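Local coordinates for protein ethylbenzene dehydrogenase alpha-subunit (Aromatoleum aromaticum, PDB 2IVF) that belongs to the molybdopterin oxidoreductase family and carries a molybdenum atom, an iron/sulfur cluster and two pterin guanosine dinucleotide cofactors, at residues A[489-494]-A[737-742]. Residues are numbered along the deposited sequence; the frame is centred on the assembly and turned at random.
Sequences VYLGVM and EDCLKE
Leu491 meets Cys739 and Glu742 where helix 486-493 lies beside helix 736-749. This is a small, buried packing contact between two helices in a protein of the molybdopterin oxidoreductase family. It joins parts of the chain that are distant in sequence, and no hydrogen bond crosses between 489-494 and 737-742.

The apolar part rests on the fork of Leu491. Its CG stands anti to the backbone N (chi1 -177°), which carries both methyls across to the other helix. CD2 lies 4.2 Å from Cys739 CB. CD1 is 4.3 Å from Glu742 CG, so it meets the aliphatic part of that acid. Leu491 also touches Met743, one residue past 737-742 on the same helix. Ile198 of helix 197-210 touches Cys739.

Helix 486-493 ends at this contact. Tyr490 O accepts from both Val493 N and Met494 N, the latter at 2.9 Å. Met494 then leaves helical geometry, and its O is hydrogen-bonded to Arg205 NH1.

While Glu742 CG packs on Leu491, its OE2 is hydrogen-bonded to Thr498 OG1, which gives this oxygen of a buried residue a polar partner. Met494 and Glu742 reach toward each other from opposite directions. The Met494 side chain bends at chi3 (-56°), and its terminal methyl CE makes a van der Waals contact, not a hydrogen bond, with the carboxylate oxygen Glu742 OE2 at 3.4 Å.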
ATOM      1  N   VAL A 489      24.655  10.154   6.715  1.00 26.34           N
ATOM      2  CA  VAL A 489      25.816   9.753   7.534  1.00 27.48           C
ATOM      3  C   VAL A 489      26.777  10.893   7.802  1.00 26.74           C
ATOM      4  O   VAL A 489      27.320  10.948   8.878  1.00 27.20           O
ATOM      5  CB  VAL A 489      26.545   8.482   7.045  1.00 27.85           C
ATOM      6  CG1 VAL A 489      25.525   7.375   6.698  1.00 31.60           C
ATOM      7  CG2 VAL A 489      27.412   8.800   5.877  1.00 32.43           C
ATOM      8  N   TYR A 490      26.996  11.822   6.878  1.00 26.48           N
ATOM      9  CA  TYR A 490      27.843  12.998   7.207  1.00 26.07           C
ATOM     10  C   TYR A 490      27.165  13.933   8.210  1.00 25.34           C
ATOM     11  O   TYR A 490      27.816  14.474   9.136  1.00 25.34           O
ATOM     12  CB  TYR A 490      28.246  13.793   5.964  1.00 26.79           C
ATOM     13  CG  TYR A 490      29.265  13.111   5.098  1.00 26.80           C
ATOM     14  CD1 TYR A 490      30.622  13.285   5.326  1.00 27.86           C
ATOM     15  CD2 TYR A 490      28.881  12.314   4.039  1.00 27.23           C
ATOM     16  CE1 TYR A 490      31.563  12.656   4.522  1.00 29.71           C
ATOM     17  CE2 TYR A 490      29.796  11.672   3.257  1.00 27.32           C
ATOM     18  CZ  TYR A 490      31.122  11.851   3.479  1.00 28.18           C
ATOM     19  OH  TYR A 490      32.060  11.218   2.697  1.00 29.09           O
ATOM     20  N   LEU A 491      25.867  14.135   8.045  1.00 24.96           N
ATOM     21  CA  LEU A 491      25.113  14.890   9.034  1.00 24.33           C
ATOM     22  C   LEU A 491      25.257  14.235  10.405  1.00 23.93           C
ATOM     23  O   LEU A 491      25.362  14.914  11.414  1.00 22.37           O
ATOM     24  CB  LEU A 491      23.657  14.982   8.641  1.00 24.85           C
ATOM     25  CG  LEU A 491      22.782  15.802   9.566  1.00 24.65           C
ATOM     26  CD1 LEU A 491      23.235  17.230   9.571  1.00 24.06           C
ATOM     27  CD2 LEU A 491      21.314  15.694   9.114  1.00 22.93           C
ATOM     28  N   GLY A 492      25.299  12.917  10.417  1.00 24.20           N
ATOM     29  CA  GLY A 492      25.398  12.176  11.631  1.00 24.95           C
ATOM     30  C   GLY A 492      26.719  12.267  12.349  1.00 25.48           C
ATOM     31  O   GLY A 492      26.744  12.145  13.574  1.00 26.32           O
ATOM     32  N   VAL A 493      27.818  12.490  11.619  1.00 24.72           N
ATOM     33  CA  VAL A 493      29.156  12.436  12.251  1.00 25.17           C
ATOM     34  C   VAL A 493      29.988  13.679  12.187  1.00 24.99           C
ATOM     35  O   VAL A 493      30.907  13.820  12.990  1.00 25.28           O
ATOM     36  CB  VAL A 493      30.013  11.264  11.729  1.00 25.77           C
ATOM     37  CG1 VAL A 493      29.266   9.924  12.006  1.00 27.14           C
ATOM     38  CG2 VAL A 493      30.334  11.415  10.247  1.00 26.65           C
ATOM     39  N   MET A 494      29.703  14.612  11.290  1.00 23.80           N
ATOM     40  CA  MET A 494      30.610  15.724  11.155  1.00 24.98           C
ATOM     41  C   MET A 494      30.567  16.616  12.371  1.00 24.82           C
ATOM     42  O   MET A 494      29.523  16.783  12.986  1.00 26.06           O
ATOM     43  CB  MET A 494      30.286  16.531   9.919  1.00 24.58           C
ATOM     44  CG  MET A 494      30.663  15.805   8.653  1.00 26.24           C
ATOM     45  SD  MET A 494      30.425  16.813   7.155  1.00 25.13           S
ATOM     46  CE  MET A 494      28.693  17.288   7.262  1.00 22.90           C
ATOM     47  N   GLU A 737      15.111  22.735   8.444  1.00 23.38           N
ATOM     48  CA  GLU A 737      15.526  23.541   7.283  1.00 23.76           C
ATOM     49  C   GLU A 737      17.055  23.711   7.316  1.00 23.48           C
ATOM     50  O   GLU A 737      17.717  23.619   6.274  1.00 22.94           O
ATOM     51  CB  GLU A 737      14.819  24.904   7.180  1.00 24.44           C
ATOM     52  CG  GLU A 737      15.160  25.548   5.812  1.00 25.63           C
ATOM     53  CD  GLU A 737      14.252  26.685   5.357  1.00 28.89           C
ATOM     54  OE1 GLU A 737      13.992  27.585   6.171  1.00 31.28           O
ATOM     55  OE2 GLU A 737      13.845  26.642   4.148  1.00 37.39           O
ATOM     56  N   ASP A 738      17.610  23.940   8.507  1.00 22.78           N
ATOM     57  CA  ASP A 738      19.053  24.063   8.680  1.00 22.44           C
ATOM     58  C   ASP A 738      19.744  22.808   8.165  1.00 22.42           C
ATOM     59  O   ASP A 738      20.695  22.894   7.385  1.00 22.43           O
ATOM     60  CB  ASP A 738      19.408  24.207  10.142  1.00 22.70           C
ATOM     61  CG  ASP A 738      18.999  25.533  10.736  1.00 23.76           C
ATOM     62  OD1 ASP A 738      18.816  26.529   9.996  1.00 26.60           O
ATOM     63  OD2 ASP A 738      18.898  25.556  11.980  1.00 23.94           O
ATOM     64  N   CYS A 739      19.241  21.656   8.620  1.00 20.60           N
ATOM     65  CA  CYS A 739      19.800  20.351   8.294  1.00 20.67           C
ATOM     66  C   CYS A 739      19.629  19.986   6.802  1.00 20.94           C
ATOM     67  O   CYS A 739      20.519  19.373   6.229  1.00 19.93           O
ATOM     68  CB  CYS A 739      19.157  19.281   9.149  1.00 19.55           C
ATOM     69  SG  CYS A 739      19.660  19.429  10.875  1.00 21.12           S
ATOM     70  N   LEU A 740      18.510  20.399   6.206  1.00 20.75           N
ATOM     71  CA  LEU A 740      18.238  20.182   4.804  1.00 21.41           C
ATOM     72  C   LEU A 740      19.238  20.921   3.959  1.00 20.88           C
ATOM     73  O   LEU A 740      19.754  20.371   3.006  1.00 22.28           O
ATOM     74  CB  LEU A 740      16.820  20.573   4.452  1.00 21.27           C
ATOM     75  CG  LEU A 740      16.378  20.240   3.020  1.00 22.68           C
ATOM     76  CD1 LEU A 740      16.627  18.769   2.674  1.00 24.42           C
ATOM     77  CD2 LEU A 740      14.915  20.582   2.778  1.00 21.77           C
ATOM     78  N   LYS A 741      19.480  22.180   4.264  1.00 20.94           N
ATOM     79  CA  LYS A 741      20.479  22.948   3.578  1.00 21.14           C
ATOM     80  C   LYS A 741      21.857  22.285   3.694  1.00 21.81           C
ATOM     81  O   LYS A 741      22.614  22.272   2.752  1.00 21.92           O
ATOM     82  CB  LYS A 741      20.552  24.333   4.168  1.00 22.11           C
ATOM     83  CG  LYS A 741      19.283  25.148   3.929  1.00 20.89           C
ATOM     84  CD  LYS A 741      19.383  26.501   4.635  1.00 23.72           C
ATOM     85  CE  LYS A 741      18.359  27.444   4.038  1.00 26.63           C
ATOM     86  NZ  LYS A 741      18.436  28.684   4.754  1.00 27.52           N
ATOM     87  N   GLU A 742      22.180  21.752   4.875  1.00 21.05           N
ATOM     88  CA  GLU A 742      23.440  21.032   5.038  1.00 21.38           C
ATOM     89  C   GLU A 742      23.466  19.730   4.209  1.00 21.55           C
ATOM     90  O   GLU A 742      24.504  19.394   3.612  1.00 22.63           O
ATOM     91  CB  GLU A 742      23.686  20.708   6.508  1.00 21.14           C
ATOM     92  CG  GLU A 742      24.982  19.993   6.766  1.00 21.68           C
ATOM     93  CD  GLU A 742      26.195  20.760   6.362  1.00 21.93           C
ATOM     94  OE1 GLU A 742      26.138  22.001   6.249  1.00 23.70           O
ATOM     95  OE2 GLU A 742      27.237  20.105   6.145  1.00 23.51           O
TER